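Local atomic coordinates of uncharacterized protein (Sulfolobus tokodaii, PDB entry 2PD2), a protein that is of unknown function but belongs to the DsrE/DsrF-like family, whose better-known members take part in sulfur-transfer chemistry. Residues Ala43-Ser48 / His78-Pro83; Ile62-Cys67 / Pro83-Val88; Val5-Phe10 / Val34-Ser39. All coordinates share one frame; numbering follows the deposited sequence.

Contact 1: Ala43-Ser48 / His78-Pro83; sequences ALLKDS and HDQLIP
Leu44 and Lys46 hold Gln80 and Ile82 through a pair of backbone hydrogen bonds, the single isolated beta bridge that ties two loops of this parallel alpha/beta fold together. Ile82 N donates to Leu44 O at 2.8 Å, and Lys46 N donates to Gln80 O at 2.7 Å, with the backbones of Leu45 and Leu81 paired between them. Both carbonyls also receive a CA-H, from Leu81 and Leu45 respectively, which fits the close approach of the two chains. A third bond comes from a side chain: Lys46 runs straight out from CG, all later torsions near 180°, across the carbonyls of Gln80 and Leu81, and its NZ reaches Asp79 O at 3.0 Å, almost head-on to that carbonyl. Pro83 meets the same lysine at CE, so the aliphatic chain is lined by backbone oxygens and by CG and CD of Pro83.

Aliphatic carbons pack beside the bridge. Leu45 and Gln80 lie alongside each other, with Leu45 CD2 3.8 Å from Gln80 CB, while the amide end of Gln80 turns to Ser77 N through OE1. Leu81 CD2 comes against Leu44 CB at 4.1 Å. Behind them, Leu44 and Ile82 both rest on Ile54 of helix 51-59, and Leu81 leans on Ile71 of helix 68-73.

What shapes the first loop is a type I turn from Leu45 to Ser48, closed by Ser48 N to Leu45 O. At the last residue of that turn the hydroxyl folds back, Ser48 OG donating to Ala43 O at 2.8 Å from above the carbonyl plane.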
# COMPACT_ATOMS: atom_id res chain seq x y z
N ALA A 43 -17.74 3.20 -3.44
CA ALA A 43 -18.30 2.14 -2.61
C ALA A 43 -19.19 2.71 -1.51
O ALA A 43 -19.95 1.96 -0.90
CB ALA A 43 -17.18 1.30 -2.00
N LEU A 44 -19.10 4.01 -1.26
CA LEU A 44 -19.93 4.62 -0.21
C LEU A 44 -21.26 5.17 -0.74
O LEU A 44 -21.98 5.85 -0.01
CB LEU A 44 -19.16 5.74 0.51
CG LEU A 44 -17.83 5.32 1.15
CD1 LEU A 44 -17.22 6.50 1.89
CD2 LEU A 44 -18.05 4.16 2.10
N LEU A 45 -21.56 4.90 -2.00
CA LEU A 45 -22.82 5.37 -2.58
C LEU A 45 -23.99 4.58 -1.99
O LEU A 45 -23.83 3.42 -1.61
CB LEU A 45 -22.78 5.22 -4.10
CG LEU A 45 -21.96 6.29 -4.82
CD1 LEU A 45 -21.72 5.90 -6.27
CD2 LEU A 45 -22.69 7.61 -4.73
N LYS A 46 -25.16 5.21 -1.91
CA LYS A 46 -26.34 4.55 -1.36
C LYS A 46 -26.76 3.29 -2.12
O LYS A 46 -27.33 2.37 -1.54
CB LYS A 46 -27.51 5.52 -1.31
CG LYS A 46 -27.47 6.48 -0.14
CD LYS A 46 -28.59 7.51 -0.23
CE LYS A 46 -28.63 8.40 1.00
NZ LYS A 46 -29.70 9.43 0.91
N ASP A 47 -26.49 3.25 -3.43
CA ASP A 47 -26.86 2.10 -4.23
C ASP A 47 -25.67 1.16 -4.45
O ASP A 47 -25.71 0.27 -5.30
CB ASP A 47 -27.45 2.56 -5.57
CG ASP A 47 -26.44 3.30 -6.43
OD1 ASP A 47 -25.62 4.06 -5.87
OD2 ASP A 47 -26.46 3.12 -7.66
N SER A 48 -24.62 1.37 -3.66
CA SER A 48 -23.41 0.55 -3.74
C SER A 48 -23.67 -0.93 -3.47
O SER A 48 -24.45 -1.28 -2.59
CB SER A 48 -22.38 1.05 -2.72
OG SER A 48 -21.33 0.11 -2.57
N HIS A 78 -23.03 14.49 -1.55
CA HIS A 78 -23.08 13.95 -0.20
C HIS A 78 -24.45 13.34 0.07
O HIS A 78 -24.59 12.45 0.91
CB HIS A 78 -22.78 15.04 0.84
CG HIS A 78 -21.47 15.71 0.63
ND1 HIS A 78 -20.40 15.09 0.01
CD2 HIS A 78 -21.04 16.96 0.95
CE1 HIS A 78 -19.38 15.92 -0.04
NE2 HIS A 78 -19.74 17.06 0.52
N ASP A 79 -25.45 13.83 -0.65
CA ASP A 79 -26.81 13.32 -0.53
C ASP A 79 -26.88 11.87 -1.00
O ASP A 79 -27.74 11.12 -0.57
CB ASP A 79 -27.75 14.16 -1.39
CG ASP A 79 -28.02 15.52 -0.81
OD1 ASP A 79 -27.07 16.15 -0.30
OD2 ASP A 79 -29.19 15.98 -0.87
N GLN A 80 -25.95 11.50 -1.87
CA GLN A 80 -25.92 10.16 -2.46
C GLN A 80 -25.15 9.12 -1.66
O GLN A 80 -25.19 7.93 -1.98
CB GLN A 80 -25.34 10.26 -3.87
CG GLN A 80 -25.83 11.47 -4.67
CD GLN A 80 -25.18 11.59 -6.04
OE1 GLN A 80 -23.97 11.49 -6.18
NE2 GLN A 80 -26.00 11.83 -7.06
N LEU A 81 -24.46 9.56 -0.62
CA LEU A 81 -23.66 8.64 0.19
C LEU A 81 -24.45 7.98 1.32
O LEU A 81 -25.50 8.48 1.74
CB LEU A 81 -22.46 9.39 0.77
CG LEU A 81 -21.61 10.08 -0.30
CD1 LEU A 81 -20.56 10.95 0.35
CD2 LEU A 81 -20.97 9.03 -1.20
N ILE A 82 -23.95 6.84 1.78
CA ILE A 82 -24.58 6.10 2.87
C ILE A 82 -24.65 6.99 4.11
O ILE A 82 -23.66 7.64 4.47
CB ILE A 82 -23.77 4.83 3.20
CG1 ILE A 82 -23.84 3.86 2.01
CG2 ILE A 82 -24.31 4.19 4.48
CD1 ILE A 82 -22.86 2.69 2.11
N PRO A 83 -25.81 7.05 4.78
CA PRO A 83 -25.95 7.88 5.98
C PRO A 83 -25.03 7.41 7.10
O PRO A 83 -24.88 6.21 7.32
CB PRO A 83 -27.42 7.72 6.34
CG PRO A 83 -28.08 7.50 5.00
CD PRO A 83 -27.12 6.52 4.35

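Contact 2: Ile62-Cys67 / Pro83-Val88; sequences ILIVGC and PGIKIV
Ile64 and Ile85 meet just ahead of the first bridged pair of two parallel strands, Val65 with Lys86, the two side chains slanting across each other with Ile64 CG2 only 3.3 Å from Ile85 CD1, tighter than usual for two methyls. Ile85 CG1 stands beside its own backbone N (chi1 -73°), and a second bend at chi2 brings CD1 onto the Ile64 branch. Leu44 packs against both isoleucines.

On the sheet face carrying Val65, Lys86 and Val88, the crossings are closer to perpendicular. Val65 CG1 lies 3.6 Å from Val88 CG1 and nearly as close to CG2, so one methyl sits against both branches of the other valine. Lys86 bends at chi2 (58°), which lays its CG and CD across Leu63 CD1, 4.0 Å away, and returns NZ to Gly84 O of its own segment at 3.0 Å. The Ile87 side chain leaves from the opposite face, its CG2 3.5 Å from Gly66 O.

The two strands belong to a beta-alpha-beta unit, with helix 68-73 between them in the chain and strand 86-88 outermost in this chain's sheet; their short axes are 43° apart. Lys86 N to Ile64 O, Gly66 N to Lys86 O and Val88 N to Gly66 O alternate between them. Beside the start of the pairing, a water accepts from Ile64 N and donates weakly to Gly84 O. The chemistry is thus regular backbone bonding with aliphatic cover, in which the lysine contributes its methylenes to the contact and spends its ammonium on a nearby carbonyl.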
# COMPACT_ATOMS: atom_id res chain seq x y z
N ILE A 62 -16.94 0.61 13.65
CA ILE A 62 -15.79 0.97 12.83
C ILE A 62 -16.09 2.32 12.18
O ILE A 62 -17.19 2.55 11.67
CB ILE A 62 -15.53 -0.13 11.77
CG1 ILE A 62 -15.00 -1.38 12.47
CG2 ILE A 62 -14.55 0.36 10.72
CD1 ILE A 62 -14.79 -2.58 11.57
N LEU A 63 -15.12 3.23 12.22
CA LEU A 63 -15.29 4.56 11.63
C LEU A 63 -15.05 4.52 10.12
O LEU A 63 -13.95 4.19 9.67
CB LEU A 63 -14.32 5.56 12.28
CG LEU A 63 -14.34 7.01 11.77
CD1 LEU A 63 -15.75 7.59 11.94
CD2 LEU A 63 -13.32 7.84 12.55
N ILE A 64 -16.08 4.84 9.35
CA ILE A 64 -15.99 4.83 7.89
C ILE A 64 -15.85 6.27 7.40
O ILE A 64 -16.74 7.09 7.62
CB ILE A 64 -17.23 4.19 7.23
CG1 ILE A 64 -17.43 2.76 7.76
CG2 ILE A 64 -17.06 4.17 5.72
CD1 ILE A 64 -16.22 1.84 7.55
N VAL A 65 -14.74 6.56 6.72
CA VAL A 65 -14.46 7.91 6.25
C VAL A 65 -14.27 8.03 4.74
O VAL A 65 -13.55 7.25 4.13
CB VAL A 65 -13.19 8.46 6.96
CG1 VAL A 65 -12.76 9.78 6.36
CG2 VAL A 65 -13.47 8.64 8.45
N GLY A 66 -14.92 9.03 4.14
CA GLY A 66 -14.79 9.25 2.71
C GLY A 66 -14.03 10.53 2.40
O GLY A 66 -14.17 11.53 3.11
N CYS A 67 -13.22 10.50 1.35
CA CYS A 67 -12.42 11.66 0.94
C CYS A 67 -13.22 12.67 0.12
O CYS A 67 -13.79 12.33 -0.92
CB CYS A 67 -11.21 11.18 0.12
SG CYS A 67 -10.31 12.51 -0.72
N PRO A 83 -25.81 7.05 4.78
CA PRO A 83 -25.95 7.88 5.98
C PRO A 83 -25.03 7.41 7.10
O PRO A 83 -24.88 6.21 7.32
CB PRO A 83 -27.42 7.72 6.34
CG PRO A 83 -28.08 7.50 5.00
CD PRO A 83 -27.12 6.52 4.35
N GLY A 84 -24.43 8.35 7.82
CA GLY A 84 -23.54 7.97 8.91
C GLY A 84 -22.09 7.92 8.49
O GLY A 84 -21.22 7.52 9.27
N ILE A 85 -21.82 8.32 7.25
CA ILE A 85 -20.47 8.34 6.72
C ILE A 85 -19.81 9.67 7.10
O ILE A 85 -20.42 10.73 6.93
CB ILE A 85 -20.48 8.24 5.17
CG1 ILE A 85 -20.84 6.82 4.73
CG2 ILE A 85 -19.14 8.67 4.60
CD1 ILE A 85 -19.97 5.75 5.31
N LYS A 86 -18.59 9.63 7.62
CA LYS A 86 -17.89 10.87 7.95
C LYS A 86 -17.06 11.22 6.72
O LYS A 86 -16.68 10.34 5.95
CB LYS A 86 -16.98 10.70 9.17
CG LYS A 86 -17.71 10.78 10.50
CD LYS A 86 -18.80 9.73 10.57
CE LYS A 86 -19.40 9.63 11.95
NZ LYS A 86 -20.47 8.60 11.97
N ILE A 87 -16.79 12.51 6.54
CA ILE A 87 -16.02 12.99 5.41
C ILE A 87 -14.85 13.85 5.90
O ILE A 87 -14.98 14.57 6.87
CB ILE A 87 -16.89 13.86 4.48
CG1 ILE A 87 -18.01 13.01 3.87
CG2 ILE A 87 -16.05 14.50 3.41
CD1 ILE A 87 -19.08 13.82 3.18
N VAL A 88 -13.71 13.75 5.22
CA VAL A 88 -12.55 14.57 5.57
C VAL A 88 -12.17 15.34 4.32
O VAL A 88 -12.50 14.92 3.20
CB VAL A 88 -11.34 13.72 6.05
CG1 VAL A 88 -11.69 13.03 7.35
CG2 VAL A 88 -10.94 12.70 4.98
O HOH W 1 -18.57 5.82 10.30

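Contact 3: Val5-Phe10 / Val34-Ser39; sequences VQIKDF and VVLHQS
Val5 and Val34 open a parallel pairing that continues through Gln6 with Val35 and Ile7 with Leu36, the strands of a beta-alpha-beta unit joined through helix 13-26. Their short axes are 4.7 Å apart and 22° from parallel. Val35 N to Val5 O, Ile7 N to Val35 O and His37 N to Ile7 O link them in turn, and CA-H groups of Val34, Gln6 and Leu36 add weaker contacts to the same three oxygens. Past the strands the chains stay close: Phe10 N donates to Ser39 OG at 3.0 Å.

On the face bearing Val5, Ile7, Val34 and Leu36, Ile7 CD1 slants across Val34 CG1 at 3.7 Å, and helix 13-26 packs over Ile7. Gln6 and Val35 share the other face, and a polar cluster of Gln6, Lys8, His37 and Gln38 forms at the strand ends. Gln6 swings CG anti to its N (chi1 166°) and sends NE2 to His37 NE2 in a nearly straight bond of 2.9 Å; amide and imidazole are only 7° from coplanar. Lys8 CB sits over one face of that ring, 4.0 Å from its centroid, a CH-pi contact. Gln38 lies alongside Lys8, with Gln38 OE1 3.6 Å from Lys8 CB.

The polar ends beyond this layer reach outward. Tyr105 holds Gln6 OE1, whereas Gln6 NE2 and Lys8 NZ both reach Ala107 O of a second subunit; Gln38 NE2 meets Ser19 and Asp9 pairs with Lys12 of that subunit. One water touches Lys8 O, Gln38 OE1 and Ser39 OG, and another joins Asp9 OD1 to Gln38 OE1.

Accepting the amide N-H requires a lone pair on His37 NE2, so any proton on a neutral ring would be expected at ND1; the in-plane bond and the Lys8 methylene together fix how the imidazole is turned.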
# COMPACT_ATOMS: atom_id res chain seq x y z
N VAL A 5 -7.03 2.30 8.15
CA VAL A 5 -7.06 1.51 6.93
C VAL A 5 -7.32 2.34 5.68
O VAL A 5 -8.24 3.16 5.65
CB VAL A 5 -8.15 0.43 7.00
CG1 VAL A 5 -8.17 -0.39 5.71
CG2 VAL A 5 -7.93 -0.47 8.21
N GLN A 6 -6.53 2.12 4.64
CA GLN A 6 -6.71 2.85 3.39
C GLN A 6 -7.23 1.94 2.28
O GLN A 6 -6.78 0.81 2.14
CB GLN A 6 -5.37 3.44 2.92
CG GLN A 6 -5.38 3.93 1.47
CD GLN A 6 -3.98 4.07 0.90
OE1 GLN A 6 -3.11 3.24 1.16
NE2 GLN A 6 -3.76 5.12 0.11
N ILE A 7 -8.19 2.44 1.51
CA ILE A 7 -8.73 1.70 0.37
C ILE A 7 -8.85 2.74 -0.74
O ILE A 7 -9.52 3.76 -0.57
CB ILE A 7 -10.13 1.11 0.64
CG1 ILE A 7 -10.10 0.21 1.88
CG2 ILE A 7 -10.58 0.29 -0.55
CD1 ILE A 7 -11.44 -0.42 2.21
N LYS A 8 -8.19 2.50 -1.87
CA LYS A 8 -8.21 3.47 -2.97
C LYS A 8 -8.71 2.94 -4.31
O LYS A 8 -9.14 3.72 -5.16
CB LYS A 8 -6.81 4.05 -3.16
CG LYS A 8 -5.71 3.00 -3.37
CD LYS A 8 -4.36 3.64 -3.69
CE LYS A 8 -3.21 2.62 -3.70
NZ LYS A 8 -2.77 2.20 -2.32
N ASP A 9 -8.67 1.63 -4.50
CA ASP A 9 -9.09 1.04 -5.77
C ASP A 9 -10.49 0.44 -5.69
O ASP A 9 -10.72 -0.53 -4.96
CB ASP A 9 -8.07 -0.02 -6.20
CG ASP A 9 -6.67 0.54 -6.37
OD1 ASP A 9 -6.51 1.51 -7.14
OD2 ASP A 9 -5.73 0.02 -5.72
N PHE A 10 -11.41 1.01 -6.45
CA PHE A 10 -12.79 0.53 -6.45
C PHE A 10 -12.91 -0.96 -6.77
O PHE A 10 -13.69 -1.67 -6.14
CB PHE A 10 -13.65 1.33 -7.44
CG PHE A 10 -15.09 0.90 -7.47
CD1 PHE A 10 -15.90 1.09 -6.36
CD2 PHE A 10 -15.63 0.29 -8.60
CE1 PHE A 10 -17.24 0.69 -6.37
CE2 PHE A 10 -16.96 -0.13 -8.62
CZ PHE A 10 -17.77 0.07 -7.50
N VAL A 34 -11.55 3.46 8.61
CA VAL A 34 -11.31 3.13 7.22
C VAL A 34 -11.50 4.37 6.36
O VAL A 34 -12.58 4.97 6.36
CB VAL A 34 -12.26 2.03 6.72
CG1 VAL A 34 -11.88 1.64 5.29
CG2 VAL A 34 -12.20 0.82 7.65
N VAL A 35 -10.46 4.73 5.63
CA VAL A 35 -10.49 5.90 4.76
C VAL A 35 -10.54 5.49 3.29
O VAL A 35 -9.60 4.86 2.78
CB VAL A 35 -9.23 6.77 4.96
CG1 VAL A 35 -9.23 7.95 3.97
CG2 VAL A 35 -9.17 7.27 6.40
N LEU A 36 -11.62 5.83 2.60
CA LEU A 36 -11.74 5.50 1.19
C LEU A 36 -11.52 6.74 0.32
O LEU A 36 -12.14 7.78 0.55
CB LEU A 36 -13.10 4.88 0.88
CG LEU A 36 -13.43 3.57 1.60
CD1 LEU A 36 -13.96 3.87 3.00
CD2 LEU A 36 -14.46 2.79 0.82
N HIS A 37 -10.60 6.63 -0.64
CA HIS A 37 -10.33 7.74 -1.55
C HIS A 37 -10.11 7.26 -2.97
O HIS A 37 -10.20 6.05 -3.26
CB HIS A 37 -9.15 8.60 -1.05
CG HIS A 37 -7.83 7.91 -1.03
ND1 HIS A 37 -6.76 8.33 -1.79
CD2 HIS A 37 -7.37 6.87 -0.29
CE1 HIS A 37 -5.70 7.59 -1.52
NE2 HIS A 37 -6.05 6.69 -0.61
N GLN A 38 -9.83 8.19 -3.87
CA GLN A 38 -9.69 7.88 -5.29
C GLN A 38 -11.00 7.18 -5.71
O GLN A 38 -12.06 7.52 -5.20
CB GLN A 38 -8.49 6.97 -5.55
CG GLN A 38 -7.14 7.62 -5.27
CD GLN A 38 -5.97 6.85 -5.87
OE1 GLN A 38 -6.13 5.71 -6.32
NE2 GLN A 38 -4.79 7.47 -5.89
N SER A 39 -10.93 6.21 -6.62
CA SER A 39 -12.15 5.56 -7.10
C SER A 39 -12.93 4.75 -6.07
O SER A 39 -14.12 4.51 -6.24
CB SER A 39 -11.83 4.66 -8.30
OG SER A 39 -11.04 3.55 -7.92
O HOH W 2 -8.45 4.43 -7.90
O HOH W 3 -4.85 3.72 -7.41

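In the fold
Contacts 2 and 3 belong to one parallel sheet and are joined directly, because strands 63-67 and 31-36 are neighbours: Val65 N lies 2.7 Å from Val34 O, and Leu63 O lies 2.7 Å from Val34 N. Their centres are about 11 Å apart. Contact 1 sits about 10 Å from contact 2, centre to centre, and shares Pro83 with it; the chain continues from the bridged loop through Gly84 and Ile85 into strand 86-88. Leu44 links all three, with Leu44 CD2 3.8 Å from Ile64 CG2 and 4.0 Å from Leu36 CD2. At the ends of the strands Cys67 CB meets His37 CB at 3.5 Å, and contact 3 alone of the three touches another subunit.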